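Putative esterase/lipase/thioesterase (Silicibacter sp., PDB 2PBL) probably hydrolyses ester or thioester bonds, as a putative esterase of the alpha/beta-hydrolase fold whose natural substrate is not known. Local coordinates at residues V207-G212 against W230-V235; S167-L172 against L220-W225; N162-S167 against S254-V259. All coordinates share one frame; numbering follows the deposited sequence. Where two conformers were deposited one is given.

Interaction 1: V207-G212 against W230-V235; sequences VTVWVG and WDADHV
Val235 lies over one face of the Trp210 indole, the two side chains running side by side where strand 206-212 pairs in parallel with strand 233-237. From Val235 outward, CB stands over the indole face, 3.6 Å from Trp210 CE3. Its CG1, anti to the backbone N (chi1 176°), reaches further over the six-membered ring and makes a CH-pi contact with it, 8° off the ring normal. The other branch, CG2, stays above the same face near Trp210 CE3 and also touches Thr208 CG2 at 3.9 Å, so one valine bridges two residues of the adjoining strand. With alanine at Trp210, Val235 CG1 would probably lose the aromatic face it rests on, and a gap is likely to open toward helix 255-261.

The backbone ladder beneath is of the regular parallel kind. Val209 sits between two bonds, its N donating to Asp233 O at 3.0 Å and its O accepting from Val235 N at 2.8 Å. Val235 O continues the pattern by accepting from Val211 N, while at the start of the pairing Asp233 N reaches Val207 O along a more bent path (143° at the hydrogen). A water joins Thr208 OG1 to Asp233 OD2, donating to the carboxylate. Beyond the paired residues, Val207 CG1 packs on Ala232 CB and, at 3.8 Å, on the edge of the Trp230 ring at CE3; Trp230 NE1 is hydrogen-bonded to Pro196 O.

This is the right-handed beta-alpha-beta crossover of the fold at the border of its sheet. Thr208 and Trp210 meet helix 255-261, whereas Val209 and Val211 face helix 217-230, which connects the two strands.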
loop_
_atom_site.group_PDB
_atom_site.type_symbol
_atom_site.label_atom_id
_atom_site.label_comp_id
_atom_site.label_asym_id
_atom_site.label_seq_id
_atom_site.Cartn_x
_atom_site.Cartn_y
_atom_site.Cartn_z
ATOM N N VAL A 207 -0.049 5.264 -13.311
ATOM C CA VAL A 207 -0.200 4.084 -12.512
ATOM C C VAL A 207 0.712 2.988 -13.092
ATOM O O VAL A 207 0.657 2.693 -14.265
ATOM C CB VAL A 207 -1.670 3.542 -12.551
ATOM C CG1 VAL A 207 -1.770 2.245 -11.660
ATOM C CG2 VAL A 207 -2.649 4.577 -12.078
ATOM N N THR A 208 1.499 2.369 -12.219
ATOM C CA THR A 208 2.412 1.294 -12.612
ATOM C C THR A 208 2.171 0.142 -11.632
ATOM O O THR A 208 2.385 0.300 -10.441
ATOM C CB THR A 208 3.888 1.736 -12.578
ATOM O OG1 THR A 208 4.096 2.885 -13.423
ATOM C CG2 THR A 208 4.798 0.592 -13.078
ATOM N N VAL A 209 1.701 -0.984 -12.148
ATOM C CA VAL A 209 1.466 -2.170 -11.339
ATOM C C VAL A 209 2.774 -2.949 -11.296
ATOM O O VAL A 209 3.361 -3.323 -12.311
ATOM C CB VAL A 209 0.307 -3.010 -11.860
ATOM C CG1 VAL A 209 0.019 -4.176 -10.892
ATOM C CG2 VAL A 209 -0.911 -2.140 -12.044
ATOM N N TRP A 210 3.243 -3.150 -10.081
ATOM C CA TRP A 210 4.542 -3.755 -9.838
ATOM C C TRP A 210 4.294 -5.069 -9.126
ATOM O O TRP A 210 3.723 -5.106 -8.061
ATOM C CB TRP A 210 5.362 -2.778 -8.986
ATOM C CG TRP A 210 6.768 -3.124 -8.839
ATOM C CD1 TRP A 210 7.284 -4.160 -8.101
ATOM C CD2 TRP A 210 7.871 -2.492 -9.479
ATOM N NE1 TRP A 210 8.641 -4.182 -8.233
ATOM C CE2 TRP A 210 9.030 -3.182 -9.085
ATOM C CE3 TRP A 210 7.993 -1.399 -10.354
ATOM C CZ2 TRP A 210 10.318 -2.800 -9.506
ATOM C CZ3 TRP A 210 9.260 -1.035 -10.788
ATOM C CH2 TRP A 210 10.409 -1.723 -10.344
ATOM N N VAL A 211 4.762 -6.163 -9.697
ATOM C CA VAL A 211 4.524 -7.465 -9.074
ATOM C C VAL A 211 5.742 -8.362 -9.190
ATOM O O VAL A 211 6.483 -8.262 -10.139
ATOM C CB VAL A 211 3.278 -8.114 -9.707
ATOM C CG1 VAL A 211 3.488 -8.460 -11.177
ATOM C CG2 VAL A 211 2.840 -9.333 -8.921
ATOM N N GLY A 212 5.951 -9.234 -8.217
ATOM C CA GLY A 212 7.111 -10.110 -8.259
ATOM C C GLY A 212 6.940 -11.289 -9.194
ATOM O O GLY A 212 5.898 -11.950 -9.209
ATOM N N TRP A 230 -7.200 -0.640 -16.481
ATOM C CA TRP A 230 -6.797 0.784 -16.457
ATOM C C TRP A 230 -5.768 1.171 -17.503
ATOM O O TRP A 230 -5.277 2.328 -17.534
ATOM C CB TRP A 230 -6.179 1.038 -15.073
ATOM C CG TRP A 230 -7.104 1.050 -13.853
ATOM C CD1 TRP A 230 -8.393 0.590 -13.752
ATOM C CD2 TRP A 230 -6.730 1.477 -12.526
ATOM N NE1 TRP A 230 -8.861 0.793 -12.474
ATOM C CE2 TRP A 230 -7.854 1.338 -11.708
ATOM C CE3 TRP A 230 -5.561 2.057 -11.985
ATOM C CZ2 TRP A 230 -7.834 1.662 -10.370
ATOM C CZ3 TRP A 230 -5.565 2.421 -10.621
ATOM C CH2 TRP A 230 -6.697 2.223 -9.844
ATOM N N ASP A 231 -5.390 0.224 -18.352
ATOM C CA ASP A 231 -4.288 0.461 -19.264
ATOM C C ASP A 231 -3.047 1.035 -18.505
ATOM O O ASP A 231 -2.424 2.048 -18.928
ATOM C CB ASP A 231 -4.778 1.382 -20.373
ATOM C CG ASP A 231 -3.849 1.416 -21.576
ATOM O OD1 ASP A 231 -2.928 0.560 -21.680
ATOM O OD2 ASP A 231 -4.055 2.321 -22.426
ATOM N N ALA A 232 -2.695 0.416 -17.373
ATOM C CA ALA A 232 -1.605 0.909 -16.546
ATOM C C ALA A 232 -0.292 0.353 -17.047
ATOM O O ALA A 232 -0.304 -0.596 -17.827
ATOM C CB ALA A 232 -1.813 0.487 -15.078
ATOM N N ASP A 233 0.842 0.954 -16.645
ATOM C CA ASP A 233 2.159 0.335 -16.904
ATOM C C ASP A 233 2.197 -0.947 -16.039
ATOM O O ASP A 233 1.398 -1.116 -15.099
ATOM C CB ASP A 233 3.355 1.237 -16.570
ATOM C CG ASP A 233 3.534 2.416 -17.574
ATOM O OD1 ASP A 233 2.657 2.593 -18.446
ATOM O OD2 ASP A 233 4.547 3.161 -17.483
ATOM N N HIS A 234 3.114 -1.857 -16.379
ATOM C CA HIS A 234 3.242 -3.131 -15.709
ATOM C C HIS A 234 4.685 -3.547 -15.634
ATOM O O HIS A 234 5.309 -3.669 -16.654
ATOM C CB HIS A 234 2.462 -4.169 -16.525
ATOM C CG HIS A 234 2.335 -5.511 -15.866
ATOM N ND1 HIS A 234 1.875 -6.619 -16.551
ATOM C CD2 HIS A 234 2.516 -5.912 -14.573
ATOM C CE1 HIS A 234 1.800 -7.645 -15.721
ATOM N NE2 HIS A 234 2.179 -7.248 -14.517
ATOM N N VAL A 235 5.173 -3.777 -14.412
ATOM C CA VAL A 235 6.517 -4.263 -14.149
ATOM C C VAL A 235 6.504 -5.604 -13.401
ATOM O O VAL A 235 5.869 -5.740 -12.328
ATOM C CB VAL A 235 7.328 -3.281 -13.349
ATOM C CG1 VAL A 235 8.712 -3.883 -13.025
ATOM C CG2 VAL A 235 7.516 -1.959 -14.130
HETATM O O HOH W 1 5.959 3.322 -15.356
#

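Interaction 2: S167-L172 against L220-W225; sequences SPLSDL and LDQAIW
Ser170 and Asp171 are both gripped by Gln222, in a contact that fastens the loop after strand 160-166 of the alpha/beta-hydrolase fold to helix 217-230. The carboxamide of Gln222 is used at both ends. Its OE1 accepts from two successive backbone amides, Ser170 N at 2.8 Å and Asp171 N at 2.9 Å; the second donor lies in the carbonyl plane on a lone pair, the first about 40° above it. NE2 returns a bond of 3.0 Å to Asp171 O, which lies almost in the plane of the amide. Three bonds of this kind fix the rotation of the carboxamide and give peptide groups of an irregular loop hydrogen-bonding partners on the helix.

Gln222 CB lies against Pro168 O at 3.2 Å; beyond it a bend at chi2 (-76°) leads the carboxamide along the loop to Ser170 and Asp171. The Leu169 branch CD2 comes up to NE2 obliquely, and Trp225 brings CE3 to Asp171 CB at 4.0 Å.

In the next shell, Tyr8 OH is also hydrogen-bonded to Gln222 NE2, giving the amide nitrogen a second partner. The Asp171 carboxylate turns to its own loop, with OD1 accepting from Arg173 N. On the inner side Pro168 and Ala223 both pack on Val209 of strand 206-212, so loop and helix share that strand as their floor. The last link is the Ser170 hydroxyl: with OG between the backbone N and the carbonyl carbon (chi1 64°), it donates to the main-chain Gln222 O over 2.6 Å, on a lone pair in the carbonyl plane.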
loop_
_atom_site.group_PDB
_atom_site.type_symbol
_atom_site.label_atom_id
_atom_site.label_comp_id
_atom_site.label_asym_id
_atom_site.label_seq_id
_atom_site.Cartn_x
_atom_site.Cartn_y
_atom_site.Cartn_z
ATOM N N SER A 167 2.030 -5.588 -6.005
ATOM C CA SER A 167 1.348 -6.851 -5.758
ATOM C C SER A 167 -0.060 -6.595 -5.212
ATOM O O SER A 167 -0.460 -7.143 -4.179
ATOM C CB SER A 167 2.176 -7.674 -4.785
ATOM O OG SER A 167 3.555 -7.661 -5.179
ATOM N N PRO A 168 -0.857 -5.785 -5.948
ATOM C CA PRO A 168 -2.176 -5.441 -5.452
ATOM C C PRO A 168 -3.279 -6.524 -5.561
ATOM O O PRO A 168 -3.218 -7.465 -6.377
ATOM C CB PRO A 168 -2.593 -4.305 -6.393
ATOM C CG PRO A 168 -1.923 -4.702 -7.713
ATOM C CD PRO A 168 -0.554 -5.133 -7.239
ATOM N N LEU A 169 -4.267 -6.377 -4.704
ATOM C CA LEU A 169 -5.543 -7.071 -4.885
ATOM C C LEU A 169 -6.429 -6.095 -5.668
ATOM O O LEU A 169 -6.850 -5.053 -5.105
ATOM C CB LEU A 169 -6.150 -7.420 -3.541
ATOM C CG LEU A 169 -5.173 -8.466 -2.951
ATOM C CD1 LEU A 169 -4.970 -8.407 -1.489
ATOM C CD2 LEU A 169 -5.630 -9.844 -3.429
ATOM N N SER A 170 -6.774 -6.447 -6.912
ATOM C CA SER A 170 -7.550 -5.568 -7.793
ATOM C C SER A 170 -9.000 -5.968 -8.012
ATOM O O SER A 170 -9.843 -5.135 -8.408
ATOM C CB SER A 170 -6.855 -5.434 -9.136
ATOM O OG SER A 170 -6.806 -6.675 -9.806
ATOM N N ASP A 171 -9.270 -7.247 -7.745
ATOM C CA ASP A 171 -10.571 -7.816 -7.895
ATOM C C ASP A 171 -10.752 -8.578 -6.607
ATOM O O ASP A 171 -9.992 -9.531 -6.309
ATOM C CB ASP A 171 -10.574 -8.720 -9.121
ATOM C CG ASP A 171 -11.962 -9.258 -9.451
ATOM O OD1 ASP A 171 -12.885 -9.157 -8.618
ATOM O OD2 ASP A 171 -12.106 -9.800 -10.547
ATOM N N LEU A 172 -11.676 -8.111 -5.774
ATOM C CA LEU A 172 -11.919 -8.804 -4.525
ATOM C C LEU A 172 -12.893 -9.989 -4.621
ATOM O O LEU A 172 -13.033 -10.720 -3.653
ATOM C CB LEU A 172 -12.408 -7.818 -3.477
ATOM C CG LEU A 172 -11.510 -6.584 -3.247
ATOM C CD1 LEU A 172 -12.018 -5.829 -1.968
ATOM C CD2 LEU A 172 -10.050 -6.910 -3.115
ATOM N N LEU A 220 -0.050 -12.661 -9.699
ATOM C CA LEU A 220 0.272 -12.293 -11.051
ATOM C C LEU A 220 -1.014 -11.967 -11.818
ATOM O O LEU A 220 -1.063 -11.006 -12.612
ATOM C CB LEU A 220 1.065 -13.424 -11.742
ATOM C CG LEU A 220 2.466 -13.645 -11.201
ATOM C CD1 LEU A 220 3.073 -14.885 -11.852
ATOM C CD2 LEU A 220 3.338 -12.431 -11.450
ATOM N N ASP A 221 -2.068 -12.731 -11.560
ATOM C CA ASP A 221 -3.366 -12.490 -12.186
ATOM C C ASP A 221 -3.987 -11.154 -11.710
ATOM O O ASP A 221 -4.411 -10.329 -12.511
ATOM C CB ASP A 221 -4.338 -13.641 -11.883
ATOM C CG ASP A 221 -3.903 -14.949 -12.532
ATOM O OD1 ASP A 221 -2.982 -14.876 -13.368
ATOM O OD2 ASP A 221 -4.433 -16.035 -12.171
ATOM N N GLN A 222 -4.011 -10.974 -10.404
ATOM C CA GLN A 222 -4.518 -9.743 -9.807
ATOM C C GLN A 222 -3.816 -8.510 -10.422
ATOM O O GLN A 222 -4.452 -7.489 -10.665
ATOM C CB GLN A 222 -4.327 -9.775 -8.281
ATOM C CG GLN A 222 -5.251 -10.727 -7.524
ATOM C CD GLN A 222 -6.667 -10.220 -7.369
ATOM O OE1 GLN A 222 -6.997 -9.100 -7.756
ATOM N NE2 GLN A 222 -7.525 -11.065 -6.823
ATOM N N ALA A 223 -2.526 -8.620 -10.715
ATOM C CA ALA A 223 -1.775 -7.508 -11.286
ATOM C C ALA A 223 -2.208 -7.202 -12.711
ATOM O O ALA A 223 -2.525 -6.072 -13.032
ATOM C CB ALA A 223 -0.286 -7.779 -11.209
ATOM N N ILE A 224 -2.200 -8.206 -13.577
ATOM C CA ILE A 224 -2.564 -8.029 -14.973
ATOM C C ILE A 224 -4.032 -7.609 -15.115
ATOM O O ILE A 224 -4.377 -6.872 -16.051
ATOM C CB ILE A 224 -2.213 -9.294 -15.820
ATOM C CG1 ILE A 224 -2.375 -9.039 -17.330
ATOM C CG2 ILE A 224 -3.074 -10.462 -15.456
ATOM C CD1 ILE A 224 -1.391 -8.122 -17.923
ATOM N N TRP A 225 -4.905 -8.069 -14.213
ATOM C CA TRP A 225 -6.271 -7.577 -14.245
ATOM C C TRP A 225 -6.340 -6.059 -14.099
ATOM O O TRP A 225 -7.109 -5.413 -14.852
ATOM C CB TRP A 225 -7.188 -8.233 -13.243
ATOM C CG TRP A 225 -7.464 -9.666 -13.564
ATOM C CD1 TRP A 225 -7.541 -10.244 -14.808
ATOM C CD2 TRP A 225 -7.730 -10.703 -12.621
ATOM N NE1 TRP A 225 -7.808 -11.586 -14.679
ATOM C CE2 TRP A 225 -7.922 -11.895 -13.352
ATOM C CE3 TRP A 225 -7.809 -10.745 -11.238
ATOM C CZ2 TRP A 225 -8.209 -13.118 -12.726
ATOM C CZ3 TRP A 225 -8.096 -11.960 -10.608
ATOM C CH2 TRP A 225 -8.277 -13.135 -11.365
#

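Interaction 3: N162-S167 against S254-V259; sequences NVVPIS and SDLVAV
Strand 160-166 and helix 255-261 run in roughly opposing directions, their short segments inclined at 143° and 9.9 Å apart at closest approach, with Val164 and Val259 the nearest pair by CA. Asn162, Val164 and Ile166, every second residue of the strand, turn their CB atoms toward the helix, which answers with Leu256 and Val259.

Leu256 makes two of the three close apolar side-chain pairs. With CG anti to the backbone N (chi1 -180°), its isobutyl group extends down to the sheet and divides there: CD1 touches Val164 CG1 at 4.1 Å, and CD2 meets the tip of Ile166, CD1, at the same distance. The Ile166 methyl lies near both branches of the leucine, and the two side chains meet at a slant. In the conformer given, Val259 CG1 comes near the other Val164 branch, CG2, a contact that is doubtful because the valine has a second conformer. These are loose van der Waals distances.

This is the helix-on-sheet layering of the alpha/beta-hydrolase sandwich, in which the C-terminal helix covers part of one face of the central sheet, over strands 160-166 and 206-212. Leu256 and Val259 also rest on Trp210 of the adjacent strand 206-212, so the helix spans two strands. The helix begins at Ser254, the N-cap, whose OG accepts from Val257 N at 3.0 Å.

Farther along the helix the packing becomes polar. A water donates to Val259 O at 2.6 Å and, weakly, to Asn162 OD1. Direct approach is longer, Asn162 ND2 lying 3.5 Å from Val259 O without a hydrogen bond. That amide nitrogen instead hydrogen-bonds with Ile260 O and Ala262 O, tying the strand to the last residues of the chain.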
loop_
_atom_site.group_PDB
_atom_site.type_symbol
_atom_site.label_atom_id
_atom_site.label_comp_id
_atom_site.label_asym_id
_atom_site.label_seq_id
_atom_site.Cartn_x
_atom_site.Cartn_y
_atom_site.Cartn_z
ATOM N N ASN A 162 1.810 9.954 -9.225
ATOM C CA ASN A 162 2.082 8.538 -9.539
ATOM C C ASN A 162 1.392 7.662 -8.499
ATOM O O ASN A 162 1.326 8.003 -7.294
ATOM C CB ASN A 162 3.592 8.163 -9.422
ATOM C CG ASN A 162 4.546 9.005 -10.275
ATOM O OD1 ASN A 162 4.259 9.294 -11.404
ATOM N ND2 ASN A 162 5.801 9.358 -9.714
ATOM N N VAL A 163 0.894 6.514 -8.949
ATOM C CA VAL A 163 0.362 5.484 -8.062
ATOM C C VAL A 163 0.999 4.161 -8.484
ATOM O O VAL A 163 0.837 3.731 -9.645
ATOM C CB VAL A 163 -1.183 5.356 -8.058
ATOM C CG1 VAL A 163 -1.566 4.268 -7.068
ATOM C CG2 VAL A 163 -1.819 6.658 -7.656
ATOM N N VAL A 164 1.673 3.518 -7.517
ATOM C CA VAL A 164 2.410 2.247 -7.723
ATOM C C VAL A 164 1.945 1.199 -6.722
ATOM O O VAL A 164 2.516 1.064 -5.622
ATOM C CB VAL A 164 3.958 2.417 -7.642
ATOM C CG1 VAL A 164 4.677 1.095 -7.992
ATOM C CG2 VAL A 164 4.407 3.519 -8.571
ATOM N N PRO A 165 0.895 0.440 -7.089
ATOM C CA PRO A 165 0.400 -0.679 -6.271
ATOM C C PRO A 165 1.306 -1.856 -6.495
ATOM O O PRO A 165 1.536 -2.251 -7.648
ATOM C CB PRO A 165 -0.961 -0.991 -6.912
ATOM C CG PRO A 165 -1.281 0.187 -7.762
ATOM C CD PRO A 165 0.012 0.624 -8.270
ATOM N N ILE A 166 1.910 -2.327 -5.410
ATOM C CA ILE A 166 2.874 -3.368 -5.463
ATOM C C ILE A 166 2.127 -4.647 -5.071
ATOM O O ILE A 166 1.621 -4.765 -3.945
ATOM C CB ILE A 166 4.011 -3.084 -4.479
ATOM C CG1 ILE A 166 4.661 -1.704 -4.764
ATOM C CG2 ILE A 166 5.001 -4.210 -4.550
ATOM C CD1 ILE A 166 5.599 -1.175 -3.553
ATOM N N SER A 167 2.030 -5.588 -6.005
ATOM C CA SER A 167 1.348 -6.851 -5.758
ATOM C C SER A 167 -0.060 -6.595 -5.212
ATOM O O SER A 167 -0.460 -7.143 -4.179
ATOM C CB SER A 167 2.176 -7.674 -4.785
ATOM O OG SER A 167 3.555 -7.661 -5.179
ATOM N N SER A 254 17.024 2.151 -6.522
ATOM C CA SER A 254 16.227 1.083 -7.087
ATOM C C SER A 254 15.286 1.560 -8.168
ATOM O O SER A 254 14.867 2.731 -8.176
ATOM C CB SER A 254 15.447 0.386 -5.984
ATOM O OG SER A 254 14.479 1.235 -5.382
ATOM N N ASP A 255 14.969 0.663 -9.089
ATOM C CA ASP A 255 14.019 0.975 -10.125
ATOM C C ASP A 255 12.636 1.225 -9.543
ATOM O O ASP A 255 11.914 2.036 -10.064
ATOM C CB ASP A 255 13.939 -0.124 -11.158
ATOM C CG ASP A 255 15.246 -0.284 -11.956
ATOM O OD1 ASP A 255 16.046 0.668 -12.070
ATOM O OD2 ASP A 255 15.446 -1.372 -12.485
ATOM N N LEU A 256 12.286 0.516 -8.477
ATOM C CA LEU A 256 10.997 0.730 -7.781
ATOM C C LEU A 256 10.953 2.168 -7.217
ATOM O O LEU A 256 10.002 2.907 -7.460
ATOM C CB LEU A 256 10.817 -0.268 -6.659
ATOM C CG LEU A 256 9.532 -0.201 -5.826
ATOM C CD1 LEU A 256 8.245 -0.327 -6.649
ATOM C CD2 LEU A 256 9.564 -1.302 -4.744
ATOM N N VAL A 257 11.994 2.586 -6.519
ATOM C CA VAL A 257 12.038 3.990 -6.036
ATOM C C VAL A 257 11.933 4.970 -7.210
ATOM O O VAL A 257 11.263 6.013 -7.117
ATOM C CB VAL A 257 13.265 4.288 -5.176
ATOM C CG1 VAL A 257 13.414 5.780 -4.947
ATOM C CG2 VAL A 257 13.119 3.605 -3.850
ATOM N N ALA A 258 12.561 4.621 -8.327
ATOM C CA ALA A 258 12.548 5.490 -9.498
ATOM C C ALA A 258 11.130 5.701 -10.090
ATOM O O ALA A 258 10.755 6.864 -10.418
ATOM C CB ALA A 258 13.511 4.964 -10.551
ATOM N N VAL A 259 10.354 4.623 -10.231
ATOM C CA VAL A 259 9.002 4.733 -10.815
ATOM C C VAL A 259 7.991 5.444 -9.871
ATOM O O VAL A 259 7.061 6.129 -10.326
ATOM C CB VAL A 259 8.467 3.371 -11.322
ATOM C CG1 VAL A 259 8.090 2.445 -10.198
ATOM C CG2 VAL A 259 7.280 3.580 -12.231
HETATM O O HOH W 2 5.778 6.765 -12.472
#

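Overall arrangement
Of the elements involved, counted from the N terminus, strand 160-166 comes first and runs into the loop 167-172, so interactions 3 and 2 share Ser167. Interaction 2 then closes the loop from 167-172 to helix 217-230. Interaction 1 starts inside that loop at strand 206-212 and ends beyond it at strand 233-237; the two therefore cross. Both are nested in the longest loop, closed by interaction 3 when helix 255-261 returns to strand 160-166. Spatially, strand 206-212 stands beside strand 160-166, and backbone pairing such as Thr208 N to Val163 O joins interactions 1 and 3. Helices 217-230 and 255-261 cover the two faces of this border of the sheet.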